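Side-chain contacts in AlgW protein (Pseudomonas aeruginosa, PDB 7CO3), which probably acts as a serine-type endopeptidase of the HtrA kind, with a trypsin-like protease domain joined to a PDZ domain: residues B[133-138]-B[159-164]; B[60-65]-B[230-235]. The protein carries 1 engineered substitution. All coordinates share one frame; numbering follows the deposited sequence.

Contact 1: B[133-138]-B[159-164]; sequences VALRDG and IDLKNL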
ATOM      1  N   VAL B 133      28.137   6.168  -4.220  1.00 32.77           N
ATOM      2  CA  VAL B 133      27.584   4.966  -3.628  1.00 32.13           C
ATOM      3  C   VAL B 133      27.697   5.126  -2.119  1.00 35.76           C
ATOM      4  O   VAL B 133      28.774   5.450  -1.605  1.00 37.67           O
ATOM      5  CB  VAL B 133      28.350   3.724  -4.106  1.00 30.45           C
ATOM      6  CG1 VAL B 133      28.103   2.570  -3.193  1.00 37.60           C
ATOM      7  CG2 VAL B 133      28.025   3.384  -5.560  1.00 37.18           C
ATOM      8  N   ALA B 134      26.592   4.927  -1.404  1.00 29.28           N
ATOM      9  CA  ALA B 134      26.591   5.008   0.051  1.00 36.29           C
ATOM     10  C   ALA B 134      26.147   3.670   0.620  1.00 38.66           C
ATOM     11  O   ALA B 134      25.003   3.236   0.401  1.00 32.97           O
ATOM     12  CB  ALA B 134      25.705   6.152   0.559  1.00 41.34           C
ATOM     13  N   LEU B 135      27.044   3.030   1.370  1.00 36.22           N
ATOM     14  CA  LEU B 135      26.772   1.701   1.885  1.00 43.76           C
ATOM     15  C   LEU B 135      26.064   1.776   3.226  1.00 40.47           C
ATOM     16  O   LEU B 135      26.118   2.792   3.931  1.00 44.44           O
ATOM     17  CB  LEU B 135      28.066   0.904   2.013  1.00 42.25           C
ATOM     18  CG  LEU B 135      28.800   0.697   0.689  1.00 46.57           C
ATOM     19  CD1 LEU B 135      30.008  -0.169   0.941  1.00 48.04           C
ATOM     20  CD2 LEU B 135      27.896   0.082  -0.368  1.00 40.68           C
ATOM     21  N   ARG B 136      25.395   0.673   3.577  1.00 33.46           N
ATOM     22  CA  ARG B 136      24.691   0.596   4.854  1.00 40.82           C
ATOM     23  C   ARG B 136      25.612   0.830   6.047  1.00 43.90           C
ATOM     24  O   ARG B 136      25.167   1.337   7.080  1.00 40.25           O
ATOM     25  CB  ARG B 136      24.014  -0.758   4.993  1.00 37.50           C
ATOM     26  CG  ARG B 136      22.947  -0.753   6.053  1.00 38.29           C
ATOM     27  CD  ARG B 136      22.203  -2.053   6.046  1.00 37.15           C
ATOM     28  NE  ARG B 136      21.608  -2.341   7.341  1.00 47.68           N
ATOM     29  CZ  ARG B 136      22.042  -3.293   8.151  1.00 54.36           C
ATOM     30  NH1 ARG B 136      21.449  -3.491   9.319  1.00 52.86           N
ATOM     31  NH2 ARG B 136      23.072  -4.047   7.791  1.00 56.30           N
ATOM     32  N   ASP B 137      26.893   0.457   5.931  1.00 49.95           N
ATOM     33  CA  ASP B 137      27.808   0.612   7.059  1.00 47.09           C
ATOM     34  C   ASP B 137      28.285   2.040   7.228  1.00 46.48           C
ATOM     35  O   ASP B 137      29.009   2.318   8.184  1.00 50.55           O
ATOM     36  CB  ASP B 137      29.006  -0.345   6.930  1.00 52.85           C
ATOM     37  CG  ASP B 137      29.872  -0.073   5.684  1.00 50.46           C
ATOM     38  OD1 ASP B 137      29.960   1.078   5.221  1.00 49.09           O
ATOM     39  OD2 ASP B 137      30.449  -1.052   5.151  1.00 53.67           O
ATOM     40  N   GLY B 138      27.916   2.936   6.322  1.00 48.08           N
ATOM     41  CA  GLY B 138      28.322   4.323   6.405  1.00 48.69           C
ATOM     42  C   GLY B 138      29.396   4.737   5.422  1.00 53.75           C
ATOM     43  O   GLY B 138      29.561   5.938   5.200  1.00 54.26           O
ATOM     44  N   ILE B 159      33.104  -0.095  -7.920  1.00 44.88           N
ATOM     45  CA  ILE B 159      33.714   0.664  -6.841  1.00 46.17           C
ATOM     46  C   ILE B 159      34.951  -0.079  -6.349  1.00 51.48           C
ATOM     47  O   ILE B 159      35.088  -1.289  -6.542  1.00 48.00           O
ATOM     48  CB  ILE B 159      32.718   0.939  -5.687  1.00 45.57           C
ATOM     49  CG1 ILE B 159      32.258  -0.354  -4.968  1.00 44.65           C
ATOM     50  CG2 ILE B 159      31.492   1.739  -6.223  1.00 40.18           C
ATOM     51  CD1 ILE B 159      31.416  -0.072  -3.683  1.00 44.73           C
ATOM     52  N   ASP B 160      35.843   0.665  -5.706  1.00 58.13           N
ATOM     53  CA  ASP B 160      37.106   0.163  -5.167  1.00 66.28           C
ATOM     54  C   ASP B 160      37.039   0.283  -3.648  1.00 67.37           C
ATOM     55  O   ASP B 160      37.314   1.349  -3.092  1.00 76.75           O
ATOM     56  CB  ASP B 160      38.278   0.947  -5.752  1.00 83.57           C
ATOM     57  CG  ASP B 160      39.618   0.574  -5.137  1.00102.94           C
ATOM     58  OD1 ASP B 160      39.944  -0.632  -5.108  1.00108.26           O
ATOM     59  OD2 ASP B 160      40.350   1.488  -4.703  1.00108.64           O
ATOM     60  N   LEU B 161      36.671  -0.813  -2.983  1.00 62.90           N
ATOM     61  CA  LEU B 161      36.432  -0.821  -1.543  1.00 58.86           C
ATOM     62  C   LEU B 161      36.594  -2.242  -1.019  1.00 58.90           C
ATOM     63  O   LEU B 161      36.264  -3.212  -1.707  1.00 59.24           O
ATOM     64  CB  LEU B 161      35.029  -0.285  -1.218  1.00 58.49           C
ATOM     65  CG  LEU B 161      34.849   1.230  -1.044  1.00 57.29           C
ATOM     66  CD1 LEU B 161      33.505   1.586  -0.431  1.00 55.13           C
ATOM     67  CD2 LEU B 161      35.967   1.805  -0.188  1.00 57.59           C
ATOM     68  N   LYS B 162      37.073  -2.359   0.215  1.00 63.87           N
ATOM     69  CA  LYS B 162      37.452  -3.640   0.800  1.00 64.13           C
ATOM     70  C   LYS B 162      36.341  -4.211   1.675  1.00 62.55           C
ATOM     71  O   LYS B 162      35.505  -3.479   2.217  1.00 59.44           O
ATOM     72  CB  LYS B 162      38.740  -3.509   1.640  1.00 69.05           C
ATOM     73  CG  LYS B 162      38.493  -3.224   3.132  1.00 79.91           C
ATOM     74  CD  LYS B 162      39.776  -3.225   3.987  1.00 94.14           C
ATOM     75  CE  LYS B 162      40.043  -4.565   4.694  1.00 88.45           C
ATOM     76  NZ  LYS B 162      39.401  -4.663   6.037  1.00 88.77           N
ATOM     77  N   ASN B 163      36.356  -5.542   1.806  1.00 63.63           N
ATOM     78  CA  ASN B 163      35.456  -6.278   2.699  1.00 63.87           C
ATOM     79  C   ASN B 163      33.994  -5.934   2.421  1.00 57.40           C
ATOM     80  O   ASN B 163      33.218  -5.590   3.315  1.00 56.17           O
ATOM     81  CB  ASN B 163      35.801  -6.044   4.175  1.00 64.82           C
ATOM     82  CG  ASN B 163      37.223  -6.484   4.536  1.00 73.40           C
ATOM     83  OD1 ASN B 163      37.660  -6.311   5.680  1.00 74.00           O
ATOM     84  ND2 ASN B 163      37.947  -7.060   3.569  1.00 69.79           N
ATOM     85  N   LEU B 164      33.631  -6.033   1.165  1.00 53.14           N
ATOM     86  CA  LEU B 164      32.300  -5.682   0.695  1.00 48.69           C
ATOM     87  C   LEU B 164      31.336  -6.853   0.890  1.00 48.96           C
ATOM     88  O   LEU B 164      31.694  -8.001   0.612  1.00 46.17           O
ATOM     89  CB  LEU B 164      32.358  -5.295  -0.768  1.00 46.52           C
ATOM     90  CG  LEU B 164      32.764  -3.844  -1.008  1.00 49.17           C
ATOM     91  CD1 LEU B 164      32.650  -3.478  -2.487  1.00 44.53           C
ATOM     92  CD2 LEU B 164      31.919  -2.924  -0.142  1.00 51.91           C
TER
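Leu135 buries more of its surface here than any other residue, and its CD1 methyl does the touching on two fronts. The closer partner is Leu164, whose CD2 lies 3.5 Å from Leu135 CD1, the two side chains crossing at about a right angle. Leu161 instead comes tip to tip, its CD1 standing 4.1 Å from Leu135 CD1. The CB of Leu135 points at the loop, and CG anti to the carbonyl carbon (chi1 -61°) with CD1 extended (chi2 -177°) carries the methyl on to it.

Ile159, next in buried area, meets Val133 about a right angle across, through a single pair of branch methyls, Ile159 CG2 and Val133 CG2, 3.9 Å apart. In both residues CG2 is the branch set beside the backbone N. The pairing joins strand 130-134 to the loop that follows strand 154-158, both strands of the six-stranded antiparallel barrel in the trypsin-like protease domain. Strand 140-149 runs between them in the sheet order: Val133 and Ile159 both also touch its Ala143, so the contact passes over an intervening strand. From strand 66-72, Ala67 packs on both Val133 and Leu135.

Beyond Leu135 the chain reverses in a type I beta turn, closed by Gly138 N to Leu135 O at 3.0 Å. Asp137 OD2, in this turn, forms a salt bridge with Arg139; Leu161 and Leu164 also rest against Arg139.

Contact 2: B[60-65]-B[230-235]; sequences SRAAPA and ALVDAA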
ATOM      1  N   SER B  60      18.612  -8.759   7.653  1.00 28.77           N
ATOM      2  CA  SER B  60      19.998  -8.785   8.110  1.00 31.27           C
ATOM      3  C   SER B  60      20.920  -9.332   7.027  1.00 31.95           C
ATOM      4  O   SER B  60      22.044  -8.849   6.845  1.00 28.75           O
ATOM      5  CB  SER B  60      20.101  -9.596   9.392  1.00 34.78           C
ATOM      6  OG  SER B  60      19.741  -8.787  10.499  1.00 41.47           O
ATOM      7  N   ARG B  61      20.441 -10.310   6.275  1.00 28.61           N
ATOM      8  CA  ARG B  61      21.253 -10.949   5.260  1.00 33.36           C
ATOM      9  C   ARG B  61      21.493 -10.024   4.071  1.00 33.54           C
ATOM     10  O   ARG B  61      22.628  -9.884   3.602  1.00 29.10           O
ATOM     11  CB  ARG B  61      20.547 -12.228   4.817  1.00 39.30           C
ATOM     12  CG  ARG B  61      21.468 -13.290   4.288  1.00 45.33           C
ATOM     13  CD  ARG B  61      20.770 -14.632   4.201  1.00 53.12           C
ATOM     14  NE  ARG B  61      21.460 -15.515   3.264  1.00 67.87           N
ATOM     15  CZ  ARG B  61      20.849 -16.356   2.437  1.00 80.54           C
ATOM     16  NH1 ARG B  61      21.566 -17.114   1.616  1.00 88.83           N
ATOM     17  NH2 ARG B  61      19.523 -16.442   2.425  1.00 79.00           N
ATOM     18  N   ALA B  62      20.435  -9.378   3.571  1.00 30.59           N
ATOM     19  CA  ALA B  62      20.476  -8.696   2.283  1.00 26.12           C
ATOM     20  C   ALA B  62      20.756  -7.203   2.382  1.00 26.69           C
ATOM     21  O   ALA B  62      21.407  -6.651   1.497  1.00 26.08           O
ATOM     22  CB  ALA B  62      19.158  -8.920   1.533  1.00 29.15           C
ATOM     23  N   ALA B  63      20.254  -6.539   3.417  1.00 24.81           N
ATOM     24  CA  ALA B  63      20.396  -5.088   3.492  1.00 31.22           C
ATOM     25  C   ALA B  63      21.845  -4.593   3.391  1.00 30.52           C
ATOM     26  O   ALA B  63      22.064  -3.556   2.740  1.00 23.47           O
ATOM     27  CB  ALA B  63      19.731  -4.585   4.772  1.00 28.47           C
ATOM     28  N   PRO B  64      22.862  -5.270   3.959  1.00 27.87           N
ATOM     29  CA  PRO B  64      24.243  -4.744   3.808  1.00 28.80           C
ATOM     30  C   PRO B  64      24.704  -4.641   2.372  1.00 27.10           C
ATOM     31  O   PRO B  64      25.553  -3.805   2.062  1.00 28.91           O
ATOM     32  CB  PRO B  64      25.095  -5.743   4.598  1.00 26.62           C
ATOM     33  CG  PRO B  64      24.149  -6.263   5.650  1.00 31.94           C
ATOM     34  CD  PRO B  64      22.825  -6.396   4.915  1.00 28.28           C
ATOM     35  N   ALA B  65      24.125  -5.424   1.473  1.00 28.50           N
ATOM     36  CA  ALA B  65      24.509  -5.451   0.072  1.00 24.90           C
ATOM     37  C   ALA B  65      23.643  -4.559  -0.815  1.00 30.91           C
ATOM     38  O   ALA B  65      23.723  -4.659  -2.047  1.00 25.95           O
ATOM     39  CB  ALA B  65      24.463  -6.882  -0.445  1.00 29.49           C
ATOM     40  N   ALA B 230      17.054  -3.796  -4.462  1.00 19.51           N
ATOM     41  CA  ALA B 230      16.858  -5.245  -4.469  1.00 20.88           C
ATOM     42  C   ALA B 230      15.399  -5.640  -4.216  1.00 16.72           C
ATOM     43  O   ALA B 230      14.760  -5.135  -3.293  1.00 17.08           O
ATOM     44  CB  ALA B 230      17.738  -5.915  -3.413  1.00 11.84           C
ATOM     45  N   LEU B 231      14.889  -6.578  -5.011  1.00 17.92           N
ATOM     46  CA  LEU B 231      13.754  -7.396  -4.586  1.00 17.28           C
ATOM     47  C   LEU B 231      14.310  -8.729  -4.119  1.00 18.02           C
ATOM     48  O   LEU B 231      15.020  -9.408  -4.869  1.00 21.46           O
ATOM     49  CB  LEU B 231      12.742  -7.610  -5.711  1.00 16.27           C
ATOM     50  CG  LEU B 231      11.445  -8.313  -5.334  1.00 19.09           C
ATOM     51  CD1 LEU B 231      10.645  -7.421  -4.336  1.00 15.12           C
ATOM     52  CD2 LEU B 231      10.645  -8.603  -6.635  1.00 15.75           C
ATOM     53  N   VAL B 232      13.936  -9.134  -2.922  1.00 15.05           N
ATOM     54  CA  VAL B 232      14.527 -10.289  -2.263  1.00 21.08           C
ATOM     55  C   VAL B 232      13.426 -11.262  -1.855  1.00 22.75           C
ATOM     56  O   VAL B 232      12.298 -10.848  -1.595  1.00 20.16           O
ATOM     57  CB  VAL B 232      15.357  -9.712  -1.093  1.00 27.80           C
ATOM     58  CG1 VAL B 232      14.963 -10.223   0.257  1.00 27.76           C
ATOM     59  CG2 VAL B 232      16.838  -9.714  -1.406  1.00 23.85           C
ATOM     60  N   ASP B 233      13.737 -12.565  -1.817  1.00 23.12           N
ATOM     61  CA  ASP B 233      12.752 -13.566  -1.404  1.00 24.73           C
ATOM     62  C   ASP B 233      12.699 -13.607   0.113  1.00 23.14           C
ATOM     63  O   ASP B 233      13.423 -12.893   0.790  1.00 22.60           O
ATOM     64  CB  ASP B 233      13.045 -14.960  -2.005  1.00 25.21           C
ATOM     65  CG  ASP B 233      14.363 -15.595  -1.469  1.00 30.49           C
ATOM     66  OD1 ASP B 233      14.897 -15.168  -0.426  1.00 29.39           O
ATOM     67  OD2 ASP B 233      14.885 -16.527  -2.126  1.00 31.61           O
ATOM     68  N   ALA B 234      11.867 -14.489   0.669  1.00 24.02           N
ATOM     69  CA  ALA B 234      11.647 -14.482   2.120  1.00 28.29           C
ATOM     70  C   ALA B 234      12.885 -14.878   2.913  1.00 28.69           C
ATOM     71  O   ALA B 234      12.917 -14.662   4.128  1.00 35.55           O
ATOM     72  CB  ALA B 234      10.485 -15.402   2.489  1.00 28.33           C
ATOM     73  N   ALA B 235      13.895 -15.472   2.269  1.00 28.27           N
ATOM     74  CA  ALA B 235      15.151 -15.803   2.943  1.00 32.84           C
ATOM     75  C   ALA B 235      16.243 -14.783   2.671  1.00 35.64           C
ATOM     76  O   ALA B 235      17.371 -14.953   3.151  1.00 33.71           O
ATOM     77  CB  ALA B 235      15.635 -17.208   2.536  1.00 36.85           C
TER
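Arg61 swings CG away from its own backbone N (chi1 -153°) and runs extended from CG to NE, which carries its guanidinium from helix 56-62 to the carbonyl of Ala235. NH2 donates to Ala235 O at 2.7 Å. The bond is short but bent, with an N-H...O angle of 142°. Its two ends are oriented differently: the oxygen sits at the guanidinium edge, near that plane, whereas NH2 stands above the carbonyl plane, 45° out of it. The aliphatic part of the arginine follows, CD lying 3.6 Å from Ala235 O, and the CB methyl of Ala235 approaches NH2.

Deeper in, Ala62 CB meets Val232 CG2 at 3.8 Å, a small buried apolar contact between methyls. Here the helix preceding strand 66-72 packs on strand 230-233, so the helix leading into the six-stranded barrel rests on the second sheet of the trypsin-like fold. Strand 180-185, the antiparallel neighbour of 230-233, contributes Ile184 to the surroundings of Ala62, and Met167 covers the same methyl from a loop.

The receiving carbonyl belongs to a turn with its own internal bracing. Asp233 OD1 accepts from Ala235 N at 2.9 Å, an Asx turn, the N-H reaching it from above the carboxylate plane; Asn237 N donates to the same oxygen. Asp233 OD1 is 5.6 Å from Arg61 NH2, too far for a salt bridge, though its negative charge may still favour the guanidinium electrostatically. Next to Arg61, Ser60 OG hydrogen-bonds Arg176 NH2 of the second subunit.

Contact 1 is nested along the chain within the loop closed by contact 2, and their centres lie 16 Å apart. Contact 1 is mostly buried and wholly apolar, made by branched side chains and confined to one barrel. Contact 2 is divided, its alanine-valine pair buried and its arginine-to-carbonyl bond exposed, and it connects the N-terminal helix with the second sheet. The segments 133-138 and 60-65 adjoin one another directly: Arg136 NH2 packs 3.3 Å from Pro64 CG, and Arg136 CD lies 3.6 Å from Ala63 O. Strand 66-72 is common ground, since it packs on contact 1 and directly follows segment 60-65 of contact 2.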